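Local coordinates for protein catechol O-methyltransferase (PDB 7CVW) that methylates catechol-like compounds on a hydroxyl group, using S-adenosyl-L-methionine and a magnesium ion, and gives meta and para products in equal proportion, at residues V9-S14 and V207-Y212; Y145-Q150 and A186-A191; I162-V167 and G214-I219. All coordinates share one frame; numbering follows the deposited sequence.

In the fold
Along the chain, 9-14 comes first, then 145-150, 162-167, 186-191, 207-212 and 214-219, so contact 2 is nested within the loop closed by contact 1, while contact 3 interleaves with each of the others. Contact 3 joins strands 160-165 and 213-220 inside the seven-stranded mixed sheet of the class I methyltransferase fold. Contact 2, its centre about 10 Å away, pairs helices 145-154 and 181-195, whose aromatic residues pack on those strands. Contact 1 lies about 18 Å from contact 3, centre to centre, and ties the N-terminal helix to the hairpin loop leading into strand 213-220. All three contacts touch the second subunit, and contact 3 carries two magnesium ligands.

Contact 1 (V9-S14 and V207-Y212); sequences VDHYIS and VGVKEY
Asp-10 and Gly-208 bring their backbones to within 5.0 Å, CA to CA, where helix 4-17 meets the loop of the beta hairpin made by strands 199-206 and 213-220. This hairpin belongs to the antiparallel end of the Rossmann-like methyltransferase sheet, and the N-terminal helix approaches its loop with one turn. Gly-208 takes a backbone conformation with positive phi in which a beta carbon would collide with the carbonyl oxygen of Val-207, so a residue without a side chain suits the place; its bare CA also lies 3.4 Å from OD2 of Asp-10.

One hydrogen bond crosses the contact, from Val-209 N to Asp-10 OD2, 2.9 Å long and fairly straight, with an angle of 159° at the hydrogen. The N-H arrives from above the carboxylate plane. An aspartate fits here because its short side chain, directed at the loop, can take a backbone N-H with one oxygen and still offer the other: OD1 accepts a hydrogen bond from Asn-44 ND2 of helix 43-55. The two bonds together restrain the carboxylate's rotation and join the N-terminal helix to both the hairpin loop and the next-but-one helix. This buried acid is therefore met by two donors, which would be expected to stabilise its negative charge.

Val-209 supplies the apolar part of the contact. Its two methyls meet different neighbours: CG2 comes to 3.6 Å from Asp-10 OD2, while CG1 turns to His-11. The imidazole starts from a CB that does not face the loop, but with CG anti to the carbonyl carbon (chi1 -83°) the ring end swings nearer. There Val-209 CG1 meets the ring edge, near its plane, 3.6 Å from His-11 CE1.

Contact 2 (Y145-Q150 and A186-A191); sequences YTEYFQ and ARRFNA
Phe-189 sits between two aromatic neighbours, Tyr-145 and Phe-149, on the inner side of the helical segments 145-150 and 186-191, whose axes approach to 8.9 Å at an angle of 37°. Tyr-145 turns its ring edge to one face of Phe-189 in a T-shaped pair, with planes at 83° and centroids 5.7 Å apart. In turn, Phe-189 directs its own edge at the face of Phe-149 in an offset edge-to-face pair, its CE1 lying 3.7 Å from Phe-149 CD1. Phe-189 reaches this position with CG anti to the backbone N (chi1 170°). Phenylalanine suits the middle because a flat ring can take an edge on its face and offer its own edge to the next ring.

Nearer the surface, Arg-188 grips Glu-147 end-on, NH2 to OE1 at 2.8 Å and NH1 to OE2 at 2.9 Å. Both oxygens use their syn lone pairs, and carboxylate and guanidinium are nearly coplanar. Thr-146 CB lies over one guanidinium face, 3.5 Å from Arg-188 NH1; the compact, branched threonine fits where the helix backbones come closest.

Farther out, Arg-188 NH2 also donates to the Pro-143 carbonyl, which helps fix the guanidinium. Tyr-145 OH is bonded to the carbonyl of Asp-165 and to Lys-142 NZ, placing the ring beside the magnesium site, while Phe-189 packs on Ala-164 of the sheet. The contact thus combines an apolar aromatic interior with a two-bond ion pair at its rim, where the matched charges probably offset each other, and joins both helices to the strand at whose C-terminal end the metal ligands lie.

Contact 3 (I162-V167 and G214-I219); sequences IVADNV and GMALAI. With MG (magnesium ion), chain C.
The magnesium site of this cation-dependent methyltransferase lies at the C-terminal end of strand 160-165, where Asp-165 and Asn-166 emerge beside the antiparallel strand 213-220. Asp-165 OD2 and Asn-166 OD1 each bind the magnesium ion at 2.4 Å; two waters and Asp-139 add further ligands. An acid and an amide suit these places, since both offer an oxygen on a short arm.

Behind the metal, the strands pair antiparallel. Ile-162 with Ala-218 and Ala-164 with Ala-216 are hydrogen-bonded pairs, with Ile-162 N to Ala-218 O at 2.8 Å and nearly straight. Between them Val-163 and Leu-217 form a non-hydrogen-bonded pair. Past the strand the chain turns, and Val-167 N donates to Gly-214 O at 3.1 Å; Asn-166 N makes a weak bond to the same oxygen.

On the face of Ala-164 and Ala-216, the small methyl of Ala-216 lets Phe-189 and Leu-193 of helix 181-195 pack close to the sheet. The other face carries Val-163, Asp-165, Met-215 and Leu-217. Met-215, extended beyond CG, passes obliquely across the aspartate: its CG is 3.3 Å and its CE 3.4 Å from Asp-165 OD1, while SD rests 3.8 Å from Val-163 CG1. The carbons on either side of the sulfur thus pack against the carboxylate oxygen that does not bind the ion.

Second-shell bonds steady the amide: Asn-166 ND2 donates to Asp-213 OD2, and Asn-166 OD1 accepts from Lys-142 NZ. The hydrogen bond to Asp-213 and the turn held at Gly-214 O are consistent with a fixed orientation of the Asn-166 amide toward the ion, whose charge probably draws the negative charge of Asp-165 toward OD2.

Contact 1 (V9-S14 and V207-Y212)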
# COMPACT_ATOMS: atom_id res chain seq x y z
N VAL A 9 11.02 -6.59 -13.35
CA VAL A 9 10.02 -5.51 -13.15
C VAL A 9 10.41 -4.65 -11.95
O VAL A 9 10.25 -3.42 -12.02
CB VAL A 9 8.59 -6.06 -13.05
CG1 VAL A 9 7.62 -5.01 -12.54
CG2 VAL A 9 8.13 -6.58 -14.40
N ASP A 10 10.93 -5.26 -10.88
CA ASP A 10 11.35 -4.46 -9.70
C ASP A 10 12.45 -3.48 -10.13
O ASP A 10 12.40 -2.33 -9.72
CB ASP A 10 11.79 -5.34 -8.52
CG ASP A 10 11.21 -4.93 -7.16
OD1 ASP A 10 10.19 -4.23 -7.11
OD2 ASP A 10 11.76 -5.38 -6.15
N HIS A 11 13.40 -3.89 -10.97
CA HIS A 11 14.50 -3.02 -11.44
C HIS A 11 13.94 -1.88 -12.30
O HIS A 11 14.38 -0.75 -12.15
CB HIS A 11 15.54 -3.83 -12.22
CG HIS A 11 16.54 -4.54 -11.38
ND1 HIS A 11 16.21 -5.34 -10.31
CD2 HIS A 11 17.89 -4.60 -11.48
CE1 HIS A 11 17.30 -5.87 -9.78
NE2 HIS A 11 18.34 -5.43 -10.48
N TYR A 12 12.99 -2.19 -13.18
CA TYR A 12 12.28 -1.18 -13.99
C TYR A 12 11.65 -0.12 -13.07
O TYR A 12 11.79 1.06 -13.31
CB TYR A 12 11.25 -1.90 -14.86
CG TYR A 12 10.22 -1.01 -15.50
CD1 TYR A 12 10.44 -0.42 -16.73
CD2 TYR A 12 8.96 -0.89 -14.95
CE1 TYR A 12 9.45 0.31 -17.37
CE2 TYR A 12 7.98 -0.14 -15.55
CZ TYR A 12 8.21 0.44 -16.78
OH TYR A 12 7.22 1.17 -17.37
N ILE A 13 10.94 -0.55 -12.03
CA ILE A 13 10.27 0.37 -11.07
C ILE A 13 11.31 1.18 -10.29
O ILE A 13 11.10 2.37 -10.12
CB ILE A 13 9.33 -0.40 -10.11
CG1 ILE A 13 8.17 -1.04 -10.88
CG2 ILE A 13 8.85 0.52 -9.01
CD1 ILE A 13 7.42 -2.06 -10.06
N SER A 14 12.38 0.56 -9.79
CA SER A 14 13.38 1.28 -8.95
C SER A 14 14.16 2.27 -9.83
O SER A 14 14.47 3.36 -9.34
CB SER A 14 14.27 0.36 -8.15
OG SER A 14 14.95 -0.59 -8.95
N VAL A 207 5.98 -9.21 -4.54
CA VAL A 207 6.99 -9.86 -5.41
C VAL A 207 8.00 -8.80 -5.84
O VAL A 207 7.72 -7.58 -5.71
CB VAL A 207 6.34 -10.57 -6.61
CG1 VAL A 207 5.49 -11.74 -6.13
CG2 VAL A 207 5.51 -9.62 -7.46
N GLY A 208 9.16 -9.24 -6.28
CA GLY A 208 10.23 -8.33 -6.71
C GLY A 208 11.58 -8.98 -6.56
O GLY A 208 11.70 -10.16 -6.83
N VAL A 209 12.58 -8.21 -6.14
CA VAL A 209 13.96 -8.73 -5.98
C VAL A 209 14.03 -9.74 -4.83
O VAL A 209 14.95 -10.57 -4.84
CB VAL A 209 14.98 -7.60 -5.83
CG1 VAL A 209 15.10 -6.81 -7.12
CG2 VAL A 209 14.72 -6.70 -4.64
N LYS A 210 13.16 -9.66 -3.84
CA LYS A 210 13.17 -10.63 -2.71
C LYS A 210 12.20 -11.78 -3.02
O LYS A 210 11.33 -11.65 -3.91
CB LYS A 210 12.77 -9.92 -1.42
CG LYS A 210 13.64 -8.74 -1.04
CD LYS A 210 13.27 -8.14 0.31
CE LYS A 210 13.54 -9.05 1.48
NZ LYS A 210 13.38 -8.34 2.76
N GLU A 211 12.34 -12.86 -2.27
CA GLU A 211 11.42 -14.01 -2.32
C GLU A 211 9.99 -13.50 -2.13
O GLU A 211 9.73 -12.61 -1.26
CB GLU A 211 11.83 -15.05 -1.27
CG GLU A 211 10.99 -16.31 -1.27
CD GLU A 211 11.29 -17.28 -0.13
OE1 GLU A 211 11.88 -18.32 -0.40
OE2 GLU A 211 10.93 -16.98 1.03
N TYR A 212 9.08 -14.04 -2.94
CA TYR A 212 7.62 -13.86 -2.80
C TYR A 212 7.26 -13.85 -1.31
O TYR A 212 7.62 -14.79 -0.56
CB TYR A 212 6.93 -14.98 -3.56
CG TYR A 212 5.45 -15.16 -3.32
CD1 TYR A 212 4.56 -14.10 -3.30
CD2 TYR A 212 4.93 -16.43 -3.17
CE1 TYR A 212 3.20 -14.30 -3.11
CE2 TYR A 212 3.58 -16.65 -3.04
CZ TYR A 212 2.71 -15.58 -2.96
OH TYR A 212 1.37 -15.80 -2.81

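Contact 2 (Y145-Q150 and A186-A191)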
# COMPACT_ATOMS: atom_id res chain seq x y z
N TYR A 145 5.47 -12.14 16.62
CA TYR A 145 4.73 -11.05 15.93
C TYR A 145 3.36 -10.85 16.58
O TYR A 145 2.94 -9.72 16.78
CB TYR A 145 4.49 -11.38 14.46
CG TYR A 145 5.45 -10.79 13.48
CD1 TYR A 145 6.80 -10.63 13.77
CD2 TYR A 145 5.03 -10.51 12.18
CE1 TYR A 145 7.68 -10.11 12.84
CE2 TYR A 145 5.90 -10.01 11.24
CZ TYR A 145 7.24 -9.83 11.56
OH TYR A 145 8.12 -9.36 10.63
N THR A 146 2.67 -11.93 16.92
CA THR A 146 1.32 -11.85 17.55
C THR A 146 1.39 -10.97 18.80
O THR A 146 0.55 -10.10 18.94
CB THR A 146 0.78 -13.26 17.83
OG1 THR A 146 0.64 -13.96 16.59
CG2 THR A 146 -0.55 -13.22 18.54
N GLU A 147 2.37 -11.20 19.67
CA GLU A 147 2.48 -10.43 20.93
C GLU A 147 2.98 -9.01 20.64
O GLU A 147 2.54 -8.08 21.29
CB GLU A 147 3.40 -11.16 21.89
CG GLU A 147 2.73 -12.41 22.43
CD GLU A 147 2.45 -13.50 21.42
OE1 GLU A 147 3.41 -13.93 20.73
OE2 GLU A 147 1.25 -13.92 21.31
N TYR A 148 3.87 -8.84 19.68
CA TYR A 148 4.34 -7.49 19.29
C TYR A 148 3.14 -6.63 18.87
O TYR A 148 3.08 -5.42 19.20
CB TYR A 148 5.39 -7.59 18.18
CG TYR A 148 6.70 -8.22 18.55
CD1 TYR A 148 7.14 -8.24 19.87
CD2 TYR A 148 7.53 -8.73 17.56
CE1 TYR A 148 8.38 -8.77 20.19
CE2 TYR A 148 8.77 -9.26 17.87
CZ TYR A 148 9.19 -9.27 19.19
OH TYR A 148 10.39 -9.79 19.53
N PHE A 149 2.19 -7.22 18.16
CA PHE A 149 1.00 -6.48 17.68
C PHE A 149 0.16 -6.03 18.89
O PHE A 149 -0.34 -4.90 18.88
CB PHE A 149 0.17 -7.32 16.72
CG PHE A 149 -0.84 -6.54 15.94
CD1 PHE A 149 -0.48 -5.91 14.76
CD2 PHE A 149 -2.15 -6.42 16.38
CE1 PHE A 149 -1.41 -5.22 13.99
CE2 PHE A 149 -3.07 -5.72 15.62
CZ PHE A 149 -2.71 -5.12 14.44
N GLN A 150 0.04 -6.85 19.93
CA GLN A 150 -0.74 -6.45 21.12
C GLN A 150 -0.07 -5.26 21.80
O GLN A 150 -0.75 -4.34 22.20
CB GLN A 150 -0.90 -7.60 22.11
CG GLN A 150 -1.47 -8.87 21.48
CD GLN A 150 -2.71 -8.66 20.66
OE1 GLN A 150 -3.63 -7.94 21.05
NE2 GLN A 150 -2.73 -9.28 19.49
N ALA A 186 4.15 -16.36 11.32
CA ALA A 186 3.32 -15.61 10.35
C ALA A 186 1.88 -16.12 10.40
O ALA A 186 0.98 -15.30 10.39
CB ALA A 186 3.92 -15.75 8.97
N ARG A 187 1.67 -17.44 10.39
CA ARG A 187 0.31 -18.03 10.39
C ARG A 187 -0.43 -17.57 11.64
O ARG A 187 -1.61 -17.27 11.55
CB ARG A 187 0.31 -19.56 10.34
CG ARG A 187 0.64 -20.12 8.96
CD ARG A 187 0.74 -21.65 8.97
NE ARG A 187 -0.40 -22.24 9.67
CZ ARG A 187 -1.63 -22.36 9.18
NH1 ARG A 187 -1.93 -22.00 7.94
NH2 ARG A 187 -2.58 -22.87 9.95
N ARG A 188 0.23 -17.58 12.79
CA ARG A 188 -0.44 -17.27 14.07
C ARG A 188 -0.80 -15.78 14.07
O ARG A 188 -1.90 -15.43 14.49
CB ARG A 188 0.45 -17.66 15.25
CG ARG A 188 -0.26 -17.58 16.59
CD ARG A 188 0.48 -18.33 17.68
NE ARG A 188 1.73 -17.67 17.99
CZ ARG A 188 1.86 -16.68 18.88
NH1 ARG A 188 0.84 -16.28 19.63
NH2 ARG A 188 3.05 -16.11 19.04
N PHE A 189 0.12 -14.92 13.62
CA PHE A 189 -0.12 -13.46 13.50
C PHE A 189 -1.31 -13.22 12.56
O PHE A 189 -2.13 -12.36 12.82
CB PHE A 189 1.15 -12.77 13.02
CG PHE A 189 0.94 -11.33 12.64
CD1 PHE A 189 0.96 -10.35 13.61
CD2 PHE A 189 0.66 -10.98 11.32
CE1 PHE A 189 0.73 -9.03 13.27
CE2 PHE A 189 0.42 -9.66 10.99
CZ PHE A 189 0.47 -8.69 11.96
N ASN A 190 -1.34 -13.90 11.42
CA ASN A 190 -2.39 -13.67 10.40
C ASN A 190 -3.75 -14.09 10.99
O ASN A 190 -4.77 -13.39 10.77
CB ASN A 190 -2.07 -14.42 9.10
CG ASN A 190 -0.90 -13.84 8.35
OD1 ASN A 190 -0.46 -12.72 8.63
ND2 ASN A 190 -0.35 -14.62 7.43
N ALA A 191 -3.79 -15.21 11.69
CA ALA A 191 -5.02 -15.67 12.38
C ALA A 191 -5.48 -14.61 13.39
O ALA A 191 -6.68 -14.33 13.48
CB ALA A 191 -4.81 -17.00 13.06

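Contact 3 (I162-V167 and G214-I219)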
# COMPACT_ATOMS: atom_id res chain seq x y z
N ILE A 162 -0.21 0.19 11.44
CA ILE A 162 0.73 -0.88 11.86
C ILE A 162 0.99 -1.73 10.62
O ILE A 162 0.04 -2.17 9.97
CB ILE A 162 0.18 -1.73 13.02
CG1 ILE A 162 -0.20 -0.85 14.20
CG2 ILE A 162 1.22 -2.77 13.42
CD1 ILE A 162 -1.06 -1.52 15.24
N VAL A 163 2.26 -1.88 10.29
CA VAL A 163 2.74 -2.67 9.13
C VAL A 163 3.58 -3.81 9.68
O VAL A 163 4.43 -3.54 10.55
CB VAL A 163 3.57 -1.80 8.17
CG1 VAL A 163 4.07 -2.62 6.99
CG2 VAL A 163 2.78 -0.60 7.71
N ALA A 164 3.36 -5.03 9.22
CA ALA A 164 4.15 -6.20 9.65
C ALA A 164 4.73 -6.86 8.40
O ALA A 164 3.94 -7.22 7.51
CB ALA A 164 3.31 -7.18 10.44
N ASP A 165 6.05 -7.00 8.33
CA ASP A 165 6.69 -7.58 7.13
C ASP A 165 6.76 -9.11 7.23
O ASP A 165 6.78 -9.65 8.35
CB ASP A 165 8.09 -6.99 6.92
CG ASP A 165 8.70 -7.22 5.56
OD1 ASP A 165 7.92 -7.39 4.60
OD2 ASP A 165 9.96 -7.20 5.45
N ASN A 166 6.84 -9.78 6.08
CA ASN A 166 7.21 -11.22 6.00
C ASN A 166 6.09 -12.11 6.56
O ASN A 166 6.36 -13.04 7.34
CB ASN A 166 8.53 -11.52 6.73
CG ASN A 166 9.66 -10.59 6.31
OD1 ASN A 166 10.17 -9.85 7.15
ND2 ASN A 166 10.03 -10.61 5.04
N VAL A 167 4.85 -11.88 6.12
CA VAL A 167 3.68 -12.64 6.64
C VAL A 167 3.16 -13.66 5.62
O VAL A 167 2.16 -14.29 5.97
CB VAL A 167 2.57 -11.70 7.14
CG1 VAL A 167 3.06 -10.84 8.30
CG2 VAL A 167 1.98 -10.88 6.02
N GLY A 214 4.88 -10.96 1.69
CA GLY A 214 3.78 -10.01 1.85
C GLY A 214 3.93 -9.22 3.13
O GLY A 214 4.68 -9.62 4.04
N MET A 215 3.19 -8.13 3.20
CA MET A 215 3.15 -7.25 4.38
C MET A 215 1.71 -7.14 4.84
O MET A 215 0.82 -6.92 3.98
CB MET A 215 3.69 -5.86 4.08
CG MET A 215 5.16 -5.83 3.84
SD MET A 215 5.81 -4.13 3.99
CE MET A 215 7.42 -4.36 3.22
N ALA A 216 1.48 -7.19 6.14
CA ALA A 216 0.15 -6.86 6.71
C ALA A 216 0.08 -5.35 6.95
O ALA A 216 1.06 -4.77 7.39
CB ALA A 216 -0.11 -7.58 8.00
N LEU A 217 -1.07 -4.76 6.66
CA LEU A 217 -1.33 -3.33 6.92
C LEU A 217 -2.58 -3.25 7.77
O LEU A 217 -3.59 -3.83 7.37
CB LEU A 217 -1.55 -2.58 5.59
CG LEU A 217 -0.30 -2.06 4.89
CD1 LEU A 217 0.59 -3.17 4.42
CD2 LEU A 217 -0.68 -1.13 3.73
N ALA A 218 -2.52 -2.54 8.89
CA ALA A 218 -3.66 -2.42 9.81
C ALA A 218 -3.80 -0.97 10.27
O ALA A 218 -2.79 -0.35 10.62
CB ALA A 218 -3.46 -3.36 10.97
N ILE A 219 -5.03 -0.47 10.30
CA ILE A 219 -5.34 0.87 10.84
C ILE A 219 -6.14 0.69 12.13
O ILE A 219 -7.17 0.02 12.13
CB ILE A 219 -6.05 1.76 9.83
CG1 ILE A 219 -5.29 1.80 8.51
CG2 ILE A 219 -6.24 3.14 10.42
CD1 ILE A 219 -6.06 2.49 7.43
MG MG C . 11.69 -7.99 6.88
O HOH W 1 13.29 -6.58 5.80
O HOH W 2 13.15 -9.25 8.48